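Local coordinates for protein heavy metal cation tricomponent efflux pump ZneA(CzcA-like) (Cupriavidus metallidurans, PDB 4K0J) that exports zinc ions across the inner membrane in exchange for protons, as the RND-family pump of a heavy metal efflux system, at residues I73-M82 with L92-G100; P40-T51 with A123-I134. All blocks are in the same frame, centred on the assembly; numbering follows the deposited sequence.

Interaction 1: residues I73-M82 with L92-G100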
ATOM      1  N   ILE C  73     -14.911   2.109  14.996  1.00 61.26           N
ATOM      2  CA  ILE C  73     -14.950   2.250  13.544  1.00 48.87           C
ATOM      3  C   ILE C  73     -15.252   3.680  13.070  1.00 55.40           C
ATOM      4  O   ILE C  73     -14.794   4.089  12.002  1.00 56.65           O
ATOM      5  CB  ILE C  73     -15.949   1.242  12.929  1.00 49.94           C
ATOM      6  CG1 ILE C  73     -15.500  -0.190  13.229  1.00 55.85           C
ATOM      7  CG2 ILE C  73     -16.092   1.433  11.428  1.00 48.96           C
ATOM      8  CD1 ILE C  73     -16.445  -1.245  12.693  1.00 61.72           C
ATOM      9  N   MET C  74     -16.001   4.448  13.861  1.00 61.91           N
ATOM     10  CA  MET C  74     -16.301   5.840  13.497  1.00 61.86           C
ATOM     11  C   MET C  74     -15.018   6.634  13.239  1.00 62.22           C
ATOM     12  O   MET C  74     -15.005   7.573  12.445  1.00 57.69           O
ATOM     13  CB  MET C  74     -17.143   6.522  14.582  1.00 53.00           C
ATOM     14  CG  MET C  74     -17.485   7.989  14.313  1.00 75.68           C
ATOM     15  SD  MET C  74     -18.630   8.266  12.942  1.00 90.18           S
ATOM     16  CE  MET C  74     -18.666  10.054  12.865  1.00 55.11           C
ATOM     17  N   GLY C  75     -13.937   6.226  13.896  1.00 60.27           N
ATOM     18  CA  GLY C  75     -12.665   6.911  13.780  1.00 58.38           C
ATOM     19  C   GLY C  75     -11.752   6.436  12.661  1.00 60.10           C
ATOM     20  O   GLY C  75     -10.608   6.882  12.579  1.00 66.36           O
ATOM     21  N   VAL C  76     -12.231   5.538  11.803  1.00 55.23           N
ATOM     22  CA  VAL C  76     -11.418   5.122  10.663  1.00 61.67           C
ATOM     23  C   VAL C  76     -11.149   6.314   9.756  1.00 66.27           C
ATOM     24  O   VAL C  76     -12.029   7.145   9.525  1.00 66.43           O
ATOM     25  CB  VAL C  76     -12.046   3.966   9.839  1.00 57.81           C
ATOM     26  CG1 VAL C  76     -12.233   2.735  10.705  1.00 57.52           C
ATOM     27  CG2 VAL C  76     -13.361   4.394   9.192  1.00 54.74           C
ATOM     28  N   PRO C  77      -9.911   6.421   9.262  1.00 68.10           N
ATOM     29  CA  PRO C  77      -9.543   7.518   8.368  1.00 70.77           C
ATOM     30  C   PRO C  77     -10.306   7.443   7.054  1.00 76.74           C
ATOM     31  O   PRO C  77     -10.631   6.352   6.586  1.00 72.88           O
ATOM     32  CB  PRO C  77      -8.054   7.278   8.126  1.00 66.38           C
ATOM     33  CG  PRO C  77      -7.856   5.832   8.401  1.00 57.21           C
ATOM     34  CD  PRO C  77      -8.770   5.534   9.536  1.00 63.10           C
ATOM     35  N   GLY C  78     -10.598   8.602   6.475  1.00 83.21           N
ATOM     36  CA  GLY C  78     -11.259   8.666   5.187  1.00 76.59           C
ATOM     37  C   GLY C  78     -12.733   8.318   5.234  1.00 66.10           C
ATOM     38  O   GLY C  78     -13.372   8.175   4.195  1.00 64.39           O
ATOM     39  N   MET C  79     -13.279   8.186   6.437  1.00 61.41           N
ATOM     40  CA  MET C  79     -14.693   7.869   6.586  1.00 59.76           C
ATOM     41  C   MET C  79     -15.564   9.045   6.148  1.00 55.94           C
ATOM     42  O   MET C  79     -15.220  10.199   6.387  1.00 62.27           O
ATOM     43  CB  MET C  79     -15.004   7.498   8.033  1.00 59.45           C
ATOM     44  CG  MET C  79     -16.392   6.917   8.229  1.00 64.85           C
ATOM     45  SD  MET C  79     -17.303   7.701   9.569  1.00118.33           S
ATOM     46  CE  MET C  79     -17.634   9.311   8.857  1.00 62.97           C
ATOM     47  N   HIS C  80     -16.690   8.750   5.507  1.00 51.40           N
ATOM     48  CA  HIS C  80     -17.612   9.792   5.066  1.00 54.30           C
ATOM     49  C   HIS C  80     -18.987   9.623   5.694  1.00 53.08           C
ATOM     50  O   HIS C  80     -19.461  10.502   6.405  1.00 55.61           O
ATOM     51  CB  HIS C  80     -17.743   9.793   3.547  1.00 66.17           C
ATOM     52  CG  HIS C  80     -18.689  10.826   3.023  1.00 80.56           C
ATOM     53  ND1 HIS C  80     -19.737  10.520   2.182  1.00 81.65           N
ATOM     54  CD2 HIS C  80     -18.744  12.165   3.222  1.00 84.33           C
ATOM     55  CE1 HIS C  80     -20.397  11.627   1.884  1.00 83.48           C
ATOM     56  NE2 HIS C  80     -19.813  12.638   2.501  1.00 86.72           N
ATOM     57  N   VAL C  81     -19.626   8.491   5.419  1.00 57.08           N
ATOM     58  CA  VAL C  81     -20.925   8.183   6.009  1.00 60.06           C
ATOM     59  C   VAL C  81     -20.866   6.843   6.725  1.00 56.91           C
ATOM     60  O   VAL C  81     -20.346   5.867   6.181  1.00 56.27           O
ATOM     61  CB  VAL C  81     -22.033   8.126   4.944  1.00 67.74           C
ATOM     62  CG1 VAL C  81     -23.376   7.827   5.582  1.00 67.22           C
ATOM     63  CG2 VAL C  81     -22.100   9.431   4.181  1.00 78.22           C
ATOM     64  N   MET C  82     -21.394   6.793   7.945  1.00 49.83           N
ATOM     65  CA  MET C  82     -21.391   5.542   8.692  1.00 45.62           C
ATOM     66  C   MET C  82     -22.779   5.105   9.136  1.00 41.99           C
ATOM     67  O   MET C  82     -23.398   5.741   9.978  1.00 42.88           O
ATOM     68  CB  MET C  82     -20.465   5.631   9.898  1.00 46.15           C
ATOM     69  CG  MET C  82     -20.072   4.272  10.422  1.00 43.89           C
ATOM     70  SD  MET C  82     -19.633   4.293  12.165  1.00 90.85           S
ATOM     71  CE  MET C  82     -19.319   2.551  12.417  1.00110.66           C
ATOM     72  N   LEU C  92     -24.813  -5.777  11.010  1.00 31.35           N
ATOM     73  CA  LEU C  92     -24.017  -5.404   9.842  1.00 32.93           C
ATOM     74  C   LEU C  92     -23.823  -3.893   9.756  1.00 37.13           C
ATOM     75  O   LEU C  92     -24.785  -3.120   9.767  1.00 37.89           O
ATOM     76  CB  LEU C  92     -24.584  -5.990   8.539  1.00 29.81           C
ATOM     77  CG  LEU C  92     -25.888  -5.505   7.913  1.00 29.08           C
ATOM     78  CD1 LEU C  92     -25.993  -6.013   6.496  1.00 28.02           C
ATOM     79  CD2 LEU C  92     -27.062  -5.987   8.718  1.00 28.59           C
ATOM     80  N   ILE C  93     -22.563  -3.480   9.689  1.00 33.61           N
ATOM     81  CA  ILE C  93     -22.232  -2.063   9.716  1.00 37.64           C
ATOM     82  C   ILE C  93     -21.683  -1.607   8.379  1.00 36.89           C
ATOM     83  O   ILE C  93     -20.675  -2.127   7.915  1.00 45.20           O
ATOM     84  CB  ILE C  93     -21.196  -1.761  10.808  1.00 42.89           C
ATOM     85  CG1 ILE C  93     -21.816  -1.939  12.198  1.00 43.75           C
ATOM     86  CG2 ILE C  93     -20.621  -0.369  10.628  1.00 41.43           C
ATOM     87  CD1 ILE C  93     -20.841  -1.741  13.335  1.00 39.44           C
ATOM     88  N   THR C  94     -22.350  -0.642   7.757  1.00 35.11           N
ATOM     89  CA  THR C  94     -21.911  -0.127   6.468  1.00 43.93           C
ATOM     90  C   THR C  94     -21.076   1.136   6.649  1.00 44.93           C
ATOM     91  O   THR C  94     -21.474   2.046   7.374  1.00 38.30           O
ATOM     92  CB  THR C  94     -23.109   0.167   5.538  1.00 34.34           C
ATOM     93  OG1 THR C  94     -23.764  -1.060   5.199  1.00 38.18           O
ATOM     94  CG2 THR C  94     -22.646   0.843   4.261  1.00 34.83           C
ATOM     95  N   VAL C  95     -19.911   1.180   6.005  1.00 47.83           N
ATOM     96  CA  VAL C  95     -19.100   2.395   5.996  1.00 50.73           C
ATOM     97  C   VAL C  95     -18.790   2.833   4.578  1.00 46.64           C
ATOM     98  O   VAL C  95     -18.218   2.070   3.808  1.00 43.79           O
ATOM     99  CB  VAL C  95     -17.767   2.218   6.743  1.00 54.63           C
ATOM    100  CG1 VAL C  95     -16.854   3.414   6.482  1.00 54.76           C
ATOM    101  CG2 VAL C  95     -18.011   2.053   8.227  1.00 66.10           C
ATOM    102  N   VAL C  96     -19.175   4.059   4.235  1.00 40.93           N
ATOM    103  CA  VAL C  96     -18.785   4.645   2.962  1.00 41.50           C
ATOM    104  C   VAL C  96     -17.753   5.737   3.220  1.00 43.84           C
ATOM    105  O   VAL C  96     -17.863   6.492   4.187  1.00 45.15           O
ATOM    106  CB  VAL C  96     -20.006   5.157   2.154  1.00 40.99           C
ATOM    107  CG1 VAL C  96     -21.278   5.054   2.978  1.00 40.20           C
ATOM    108  CG2 VAL C  96     -19.792   6.583   1.662  1.00 46.68           C
ATOM    109  N   PHE C  97     -16.740   5.790   2.358  1.00 56.28           N
ATOM    110  CA  PHE C  97     -15.572   6.651   2.551  1.00 53.95           C
ATOM    111  C   PHE C  97     -15.616   7.920   1.707  1.00 50.31           C
ATOM    112  O   PHE C  97     -16.521   8.111   0.896  1.00 47.80           O
ATOM    113  CB  PHE C  97     -14.292   5.881   2.229  1.00 46.71           C
ATOM    114  CG  PHE C  97     -14.015   4.738   3.164  1.00 49.29           C
ATOM    115  CD1 PHE C  97     -14.691   3.537   3.036  1.00 43.59           C
ATOM    116  CD2 PHE C  97     -13.065   4.860   4.162  1.00 53.02           C
ATOM    117  CE1 PHE C  97     -14.433   2.487   3.894  1.00 42.92           C
ATOM    118  CE2 PHE C  97     -12.801   3.807   5.019  1.00 53.29           C
ATOM    119  CZ  PHE C  97     -13.486   2.619   4.885  1.00 44.46           C
ATOM    120  N   LYS C  98     -14.636   8.794   1.913  1.00 50.50           N
ATOM    121  CA  LYS C  98     -14.505   9.997   1.099  1.00 54.20           C
ATOM    122  C   LYS C  98     -13.934   9.597  -0.249  1.00 51.79           C
ATOM    123  O   LYS C  98     -13.467   8.478  -0.411  1.00 50.46           O
ATOM    124  CB  LYS C  98     -13.594  11.024   1.778  1.00 64.29           C
ATOM    125  CG  LYS C  98     -14.324  12.095   2.578  1.00 74.07           C
ATOM    126  CD  LYS C  98     -15.161  12.996   1.674  1.00 81.50           C
ATOM    127  CE  LYS C  98     -15.899  14.066   2.473  1.00 83.86           C
ATOM    128  NZ  LYS C  98     -16.814  14.874   1.617  1.00 81.53           N
ATOM    129  N   ASP C  99     -13.977  10.507  -1.216  1.00 53.01           N
ATOM    130  CA  ASP C  99     -13.436  10.220  -2.541  1.00 67.06           C
ATOM    131  C   ASP C  99     -11.915  10.335  -2.585  1.00 77.65           C
ATOM    132  O   ASP C  99     -11.318  11.191  -1.923  1.00 56.60           O
ATOM    133  CB  ASP C  99     -14.083  11.104  -3.607  1.00 74.36           C
ATOM    134  CG  ASP C  99     -15.220  10.407  -4.324  1.00 91.90           C
ATOM    135  OD1 ASP C  99     -15.772   9.434  -3.761  1.00 99.64           O
ATOM    136  OD2 ASP C  99     -15.561  10.827  -5.450  1.00 92.42           O
ATOM    137  N   GLY C 100     -11.297   9.457  -3.371  1.00 90.81           N
ATOM    138  CA  GLY C 100      -9.852   9.372  -3.435  1.00 98.83           C
ATOM    139  C   GLY C 100      -9.342   8.287  -2.511  1.00 97.84           C
ATOM    140  O   GLY C 100      -8.175   7.896  -2.576  1.00104.07           O
TER
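H80 and V81 both give their backbone N-H to one acceptor, the carbonyl oxygen of V96. H80 N lies 2.9 Å from V96 O, in the carbonyl plane on a lone pair. V81 N comes to the same oxygen with its donor tilted 31° from that plane. Two residues facing one make a classic beta bulge in the hairpin of strands 79-87 and 90-97. V81 O accepts in turn from V96 N at 2.9 Å. Beyond the bulge, G78 O takes K98 N at 2.7 Å, which ties the type II turn V76-M79 to the residue just past the partner strand. On the strand's other edge, F97, V95 and I93 pair by backbone bonds with T45, S47 and V49, and V95 O also takes the T46 hydroxyl.

P77 O meets the edge of the F97 ring in plane. V95 CG1 lies 3.6 Å above the F97 ring plane, displaced toward its rim. V95 CG1 is anti to the backbone N (chi1 169°) and touches M79 CG. V95 CG2 meets M82 CG at 3.7 Å and I73 CG2 at 3.8 Å. The extended M82 chain carries CE on to I93 CG2. On the other face of the sheet, V81 CB packs on V96 CG1, and V96 CG2 reaches the edge of the H80 imidazole in plane. The K98 chain runs at a slant past this ring, with K98 CE 3.5 Å from H80 CD2.

Helix 103-113 touches I73 and F97. Main-chain bonds thus set the hairpin register, including its one-residue shift, while apolar groups around V95 pack one face.

Interaction 2: residues P40-T51 with A123-I134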
ATOM      1  N   PRO C  40     -20.547   2.705 -16.068  1.00 52.88           N
ATOM      2  CA  PRO C  40     -19.391   3.071 -15.242  1.00 57.34           C
ATOM      3  C   PRO C  40     -19.639   2.772 -13.772  1.00 52.09           C
ATOM      4  O   PRO C  40     -20.779   2.887 -13.328  1.00 43.03           O
ATOM      5  CB  PRO C  40     -19.282   4.582 -15.451  1.00 62.59           C
ATOM      6  CG  PRO C  40     -19.933   4.830 -16.756  1.00 62.73           C
ATOM      7  CD  PRO C  40     -21.048   3.846 -16.851  1.00 59.20           C
ATOM      8  N   ASP C  41     -18.597   2.388 -13.038  1.00 50.69           N
ATOM      9  CA  ASP C  41     -18.734   2.113 -11.612  1.00 44.21           C
ATOM     10  C   ASP C  41     -19.163   3.382 -10.883  1.00 58.32           C
ATOM     11  O   ASP C  41     -18.337   4.136 -10.365  1.00 52.24           O
ATOM     12  CB  ASP C  41     -17.435   1.564 -11.030  1.00 46.68           C
ATOM     13  CG  ASP C  41     -17.652   0.797  -9.739  1.00 60.95           C
ATOM     14  OD1 ASP C  41     -17.178  -0.356  -9.649  1.00 67.32           O
ATOM     15  OD2 ASP C  41     -18.288   1.349  -8.814  1.00 59.54           O
ATOM     16  N   ILE C  42     -20.476   3.599 -10.868  1.00 70.47           N
ATOM     17  CA  ILE C  42     -21.099   4.776 -10.275  1.00 61.98           C
ATOM     18  C   ILE C  42     -20.839   4.831  -8.779  1.00 57.19           C
ATOM     19  O   ILE C  42     -20.706   5.907  -8.203  1.00 57.70           O
ATOM     20  CB  ILE C  42     -22.622   4.757 -10.530  1.00 56.17           C
ATOM     21  CG1 ILE C  42     -22.904   4.829 -12.030  1.00 62.98           C
ATOM     22  CG2 ILE C  42     -23.316   5.892  -9.820  1.00 59.19           C
ATOM     23  CD1 ILE C  42     -22.133   5.917 -12.743  1.00 70.20           C
ATOM     24  N   ALA C  43     -20.747   3.651  -8.171  1.00 51.71           N
ATOM     25  CA  ALA C  43     -20.599   3.499  -6.726  1.00 49.47           C
ATOM     26  C   ALA C  43     -19.479   4.328  -6.115  1.00 51.30           C
ATOM     27  O   ALA C  43     -18.525   4.710  -6.795  1.00 66.49           O
ATOM     28  CB  ALA C  43     -20.386   2.041  -6.387  1.00 53.51           C
ATOM     29  N   ASP C  44     -19.609   4.591  -4.818  1.00 42.98           N
ATOM     30  CA  ASP C  44     -18.559   5.221  -4.038  1.00 53.67           C
ATOM     31  C   ASP C  44     -17.809   4.136  -3.273  1.00 55.93           C
ATOM     32  O   ASP C  44     -18.280   3.002  -3.176  1.00 56.09           O
ATOM     33  CB  ASP C  44     -19.160   6.242  -3.074  1.00 67.45           C
ATOM     34  CG  ASP C  44     -20.003   7.286  -3.786  1.00 85.73           C
ATOM     35  OD1 ASP C  44     -21.063   7.668  -3.242  1.00 90.96           O
ATOM     36  OD2 ASP C  44     -19.604   7.724  -4.886  1.00 89.64           O
ATOM     37  N   THR C  45     -16.644   4.479  -2.735  1.00 52.53           N
ATOM     38  CA  THR C  45     -15.828   3.513  -2.012  1.00 41.25           C
ATOM     39  C   THR C  45     -16.463   3.129  -0.679  1.00 63.87           C
ATOM     40  O   THR C  45     -16.428   3.898   0.283  1.00 65.84           O
ATOM     41  CB  THR C  45     -14.436   4.068  -1.748  1.00 47.96           C
ATOM     42  OG1 THR C  45     -14.009   4.816  -2.890  1.00 62.69           O
ATOM     43  CG2 THR C  45     -13.459   2.934  -1.490  1.00 45.81           C
ATOM     44  N   THR C  46     -17.036   1.929  -0.627  1.00 66.26           N
ATOM     45  CA  THR C  46     -17.727   1.454   0.569  1.00 52.61           C
ATOM     46  C   THR C  46     -17.314   0.046   0.985  1.00 42.99           C
ATOM     47  O   THR C  46     -16.815  -0.733   0.175  1.00 47.46           O
ATOM     48  CB  THR C  46     -19.257   1.483   0.387  1.00 40.23           C
ATOM     49  OG1 THR C  46     -19.879   0.825   1.495  1.00 39.93           O
ATOM     50  CG2 THR C  46     -19.659   0.775  -0.901  1.00 35.87           C
ATOM     51  N   SER C  47     -17.531  -0.268   2.254  1.00 36.59           N
ATOM     52  CA  SER C  47     -17.266  -1.600   2.770  1.00 39.41           C
ATOM     53  C   SER C  47     -18.069  -1.822   4.041  1.00 38.07           C
ATOM     54  O   SER C  47     -18.229  -0.906   4.851  1.00 48.48           O
ATOM     55  CB  SER C  47     -15.777  -1.792   3.046  1.00 36.80           C
ATOM     56  OG  SER C  47     -15.504  -3.134   3.394  1.00 35.94           O
ATOM     57  N   GLN C  48     -18.589  -3.033   4.208  1.00 37.46           N
ATOM     58  CA  GLN C  48     -19.396  -3.351   5.385  1.00 42.03           C
ATOM     59  C   GLN C  48     -18.829  -4.519   6.198  1.00 41.90           C
ATOM     60  O   GLN C  48     -18.247  -5.462   5.649  1.00 32.89           O
ATOM     61  CB  GLN C  48     -20.869  -3.592   5.012  1.00 32.15           C
ATOM     62  CG  GLN C  48     -21.078  -4.273   3.664  1.00 54.99           C
ATOM     63  CD  GLN C  48     -22.524  -4.655   3.410  1.00 51.09           C
ATOM     64  OE1 GLN C  48     -23.387  -4.459   4.265  1.00 43.88           O
ATOM     65  NE2 GLN C  48     -22.796  -5.209   2.229  1.00 45.55           N
ATOM     66  N   VAL C  49     -18.988  -4.424   7.516  1.00 40.51           N
ATOM     67  CA  VAL C  49     -18.554  -5.470   8.439  1.00 45.39           C
ATOM     68  C   VAL C  49     -19.734  -6.291   8.960  1.00 42.25           C
ATOM     69  O   VAL C  49     -20.757  -5.744   9.370  1.00 45.65           O
ATOM     70  CB  VAL C  49     -17.720  -4.901   9.620  1.00 45.10           C
ATOM     71  CG1 VAL C  49     -18.260  -3.562  10.074  1.00 37.08           C
ATOM     72  CG2 VAL C  49     -17.683  -5.883  10.788  1.00 47.03           C
ATOM     73  N   VAL C  50     -19.579  -7.609   8.929  1.00 32.34           N
ATOM     74  CA  VAL C  50     -20.650  -8.512   9.306  1.00 49.97           C
ATOM     75  C   VAL C  50     -20.312  -9.247  10.595  1.00 65.49           C
ATOM     76  O   VAL C  50     -19.420 -10.099  10.622  1.00 69.34           O
ATOM     77  CB  VAL C  50     -20.911  -9.549   8.200  1.00 43.05           C
ATOM     78  CG1 VAL C  50     -22.266 -10.202   8.393  1.00 28.79           C
ATOM     79  CG2 VAL C  50     -20.826  -8.892   6.836  1.00 29.49           C
ATOM     80  N   THR C  51     -21.020  -8.901  11.668  1.00 69.85           N
ATOM     81  CA  THR C  51     -20.927  -9.652  12.911  1.00 57.84           C
ATOM     82  C   THR C  51     -22.146 -10.554  12.990  1.00 48.87           C
ATOM     83  O   THR C  51     -23.218 -10.121  13.411  1.00 38.03           O
ATOM     84  CB  THR C  51     -20.901  -8.734  14.151  1.00 53.78           C
ATOM     85  OG1 THR C  51     -19.943  -7.685  13.966  1.00 55.87           O
ATOM     86  CG2 THR C  51     -20.527  -9.534  15.384  1.00 46.40           C
ATOM     87  N   ALA C 123     -17.547 -11.658  20.096  1.00 54.86           N
ATOM     88  CA  ALA C 123     -18.093 -11.540  18.748  1.00 50.20           C
ATOM     89  C   ALA C 123     -17.010 -11.739  17.693  1.00 59.06           C
ATOM     90  O   ALA C 123     -15.821 -11.541  17.958  1.00 61.63           O
ATOM     91  CB  ALA C 123     -18.768 -10.200  18.562  1.00 40.43           C
ATOM     92  N   GLN C 124     -17.429 -12.128  16.495  1.00 54.33           N
ATOM     93  CA  GLN C 124     -16.496 -12.429  15.416  1.00 54.55           C
ATOM     94  C   GLN C 124     -16.782 -11.622  14.141  1.00 62.14           C
ATOM     95  O   GLN C 124     -17.279 -12.166  13.152  1.00 60.93           O
ATOM     96  CB  GLN C 124     -16.500 -13.937  15.122  1.00 55.63           C
ATOM     97  CG  GLN C 124     -17.891 -14.595  15.100  1.00 61.23           C
ATOM     98  CD  GLN C 124     -18.360 -15.075  16.472  1.00 64.08           C
ATOM     99  OE1 GLN C 124     -17.783 -14.720  17.503  1.00 57.54           O
ATOM    100  NE2 GLN C 124     -19.410 -15.892  16.484  1.00 62.40           N
ATOM    101  N   PRO C 125     -16.455 -10.317  14.157  1.00 73.49           N
ATOM    102  CA  PRO C 125     -16.758  -9.413  13.036  1.00 80.89           C
ATOM    103  C   PRO C 125     -15.881  -9.647  11.808  1.00 84.52           C
ATOM    104  O   PRO C 125     -14.654  -9.636  11.908  1.00 89.10           O
ATOM    105  CB  PRO C 125     -16.485  -8.026  13.624  1.00 86.43           C
ATOM    106  CG  PRO C 125     -15.468  -8.263  14.684  1.00 84.69           C
ATOM    107  CD  PRO C 125     -15.786  -9.614  15.267  1.00 78.03           C
ATOM    108  N   SER C 126     -16.520  -9.840  10.658  1.00 78.83           N
ATOM    109  CA  SER C 126     -15.815 -10.135   9.415  1.00 61.98           C
ATOM    110  C   SER C 126     -15.982  -9.012   8.389  1.00 62.39           C
ATOM    111  O   SER C 126     -16.715  -8.054   8.623  1.00 69.60           O
ATOM    112  CB  SER C 126     -16.317 -11.462   8.841  1.00 47.09           C
ATOM    113  OG  SER C 126     -16.099 -11.539   7.443  1.00 48.78           O
ATOM    114  N   LEU C 127     -15.299  -9.130   7.254  1.00 54.69           N
ATOM    115  CA  LEU C 127     -15.428  -8.141   6.192  1.00 43.90           C
ATOM    116  C   LEU C 127     -16.149  -8.723   4.982  1.00 39.55           C
ATOM    117  O   LEU C 127     -15.853  -9.833   4.547  1.00 45.11           O
ATOM    118  CB  LEU C 127     -14.057  -7.617   5.781  1.00 37.24           C
ATOM    119  CG  LEU C 127     -14.007  -6.115   5.509  1.00 37.82           C
ATOM    120  CD1 LEU C 127     -14.389  -5.358   6.758  1.00 37.75           C
ATOM    121  CD2 LEU C 127     -12.621  -5.708   5.056  1.00 54.16           C
ATOM    122  N   ASP C 128     -17.105  -7.973   4.446  1.00 38.84           N
ATOM    123  CA  ASP C 128     -17.846  -8.406   3.265  1.00 38.70           C
ATOM    124  C   ASP C 128     -16.919  -8.412   2.046  1.00 30.44           C
ATOM    125  O   ASP C 128     -15.892  -7.743   2.053  1.00 31.64           O
ATOM    126  CB  ASP C 128     -19.060  -7.495   3.029  1.00 43.50           C
ATOM    127  CG  ASP C 128     -18.711  -6.234   2.247  1.00 59.11           C
ATOM    128  OD1 ASP C 128     -19.436  -5.911   1.281  1.00 73.30           O
ATOM    129  OD2 ASP C 128     -17.723  -5.555   2.599  1.00 55.25           O
ATOM    130  N   PRO C 129     -17.269  -9.185   1.005  1.00 29.43           N
ATOM    131  CA  PRO C 129     -16.482  -9.230  -0.235  1.00 34.65           C
ATOM    132  C   PRO C 129     -16.280  -7.863  -0.895  1.00 35.65           C
ATOM    133  O   PRO C 129     -17.151  -6.997  -0.817  1.00 37.41           O
ATOM    134  CB  PRO C 129     -17.311 -10.154  -1.147  1.00 33.58           C
ATOM    135  CG  PRO C 129     -18.642 -10.302  -0.479  1.00 27.59           C
ATOM    136  CD  PRO C 129     -18.370 -10.161   0.979  1.00 30.95           C
ATOM    137  N   LEU C 130     -15.132  -7.681  -1.540  1.00 31.32           N
ATOM    138  CA  LEU C 130     -14.792  -6.409  -2.172  1.00 45.86           C
ATOM    139  C   LEU C 130     -15.424  -6.284  -3.557  1.00 48.23           C
ATOM    140  O   LEU C 130     -14.815  -6.620  -4.579  1.00 39.61           O
ATOM    141  CB  LEU C 130     -13.274  -6.224  -2.251  1.00 33.68           C
ATOM    142  CG  LEU C 130     -12.781  -4.891  -2.814  1.00 35.03           C
ATOM    143  CD1 LEU C 130     -13.321  -3.726  -2.014  1.00 35.68           C
ATOM    144  CD2 LEU C 130     -11.265  -4.844  -2.848  1.00 40.18           C
ATOM    145  N   THR C 131     -16.654  -5.787  -3.573  1.00 51.37           N
ATOM    146  CA  THR C 131     -17.413  -5.638  -4.801  1.00 49.53           C
ATOM    147  C   THR C 131     -18.239  -4.362  -4.750  1.00 52.24           C
ATOM    148  O   THR C 131     -18.572  -3.871  -3.674  1.00 67.17           O
ATOM    149  CB  THR C 131     -18.348  -6.848  -5.031  1.00 49.03           C
ATOM    150  OG1 THR C 131     -19.264  -6.558  -6.089  1.00 46.38           O
ATOM    151  CG2 THR C 131     -19.145  -7.159  -3.774  1.00 53.86           C
ATOM    152  N   SER C 132     -18.549  -3.825  -5.924  1.00 44.24           N
ATOM    153  CA  SER C 132     -19.419  -2.670  -6.055  1.00 32.19           C
ATOM    154  C   SER C 132     -20.863  -3.142  -6.031  1.00 34.13           C
ATOM    155  O   SER C 132     -21.148  -4.289  -6.386  1.00 31.77           O
ATOM    156  CB  SER C 132     -19.124  -1.951  -7.371  1.00 54.41           C
ATOM    157  OG  SER C 132     -20.124  -1.002  -7.685  1.00 52.05           O
ATOM    158  N   PRO C 133     -21.788  -2.262  -5.613  1.00 31.22           N
ATOM    159  CA  PRO C 133     -23.226  -2.543  -5.680  1.00 30.31           C
ATOM    160  C   PRO C 133     -23.708  -2.844  -7.097  1.00 36.23           C
ATOM    161  O   PRO C 133     -24.846  -3.275  -7.273  1.00 46.32           O
ATOM    162  CB  PRO C 133     -23.858  -1.243  -5.178  1.00 31.13           C
ATOM    163  CG  PRO C 133     -22.777  -0.221  -5.278  1.00 32.63           C
ATOM    164  CD  PRO C 133     -21.528  -0.966  -4.972  1.00 32.48           C
ATOM    165  N   ILE C 134     -22.854  -2.607  -8.089  1.00 35.20           N
ATOM    166  CA  ILE C 134     -23.133  -3.002  -9.465  1.00 37.40           C
ATOM    167  C   ILE C 134     -22.209  -4.132  -9.915  1.00 34.80           C
ATOM    168  O   ILE C 134     -21.954  -4.298 -11.108  1.00 34.00           O
ATOM    169  CB  ILE C 134     -22.968  -1.825 -10.438  1.00 52.00           C
ATOM    170  CG1 ILE C 134     -21.511  -1.368 -10.493  1.00 54.23           C
ATOM    171  CG2 ILE C 134     -23.873  -0.676 -10.041  1.00 69.22           C
ATOM    172  CD1 ILE C 134     -21.190  -0.557 -11.719  1.00 61.56           C
TER
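D128 reaches Q48 twice. D128 OD2 accepts from Q48 N at 3.1 Å, with the donor 65° out of the carboxylate plane. D128 N gives a nearly straight bond to Q48 O at 3.0 Å. The D128 chi1 of 85° sets CG between the backbone N and the carbonyl carbon, which brings the carboxylate back to the neighbouring strand. The hydrogen bonds V50 N to S126 O and S126 N to V50 O are both 2.9 Å long. V49 CG2 lies alongside P125 CB, with T51 OG1 near it.

This pairing adds strand 126-127 to the sheet edge beside strand 46-52, in the porter domain of the RND pump, probably its PN1 subdomain as in AcrB. At the other end the two segments have no beta pairing, and side chains make most of the contact. S132 OG donates to D41 OD2 at 3.2 Å, from above the carboxylate plane. The same hydroxyl accepts from I134 N in an ST turn, which fixes its position. A43 CB packs on P133 CG at 3.5 Å, and I134 CD1 reaches D41 CA.

R107 of helix 103-113 makes a salt bridge with D128 OD2. K459 hydrogen-bonds I42 O and A43 O, holding the loop that carries A43.

How the interactions relate
From the N terminus, the chain first lays down 40-51, one side of interaction 2. It then runs through helix 62-73 into 73-82, turns back in the hairpin and returns as 92-100, which closes the small loop of interaction 1. Helix 103-113 follows, and 123-134 comes back to 40-51 to close the larger loop of interaction 2. The smaller loop therefore lies wholly within the larger one, and the two do not cross. They share one sheet, in which strand 46-52 sits between 126-127 and 90-97. F97 N to T45 O and V49 N to I93 O are probable hydrogen bonds between them. Helix 103-113 packs against both contacts.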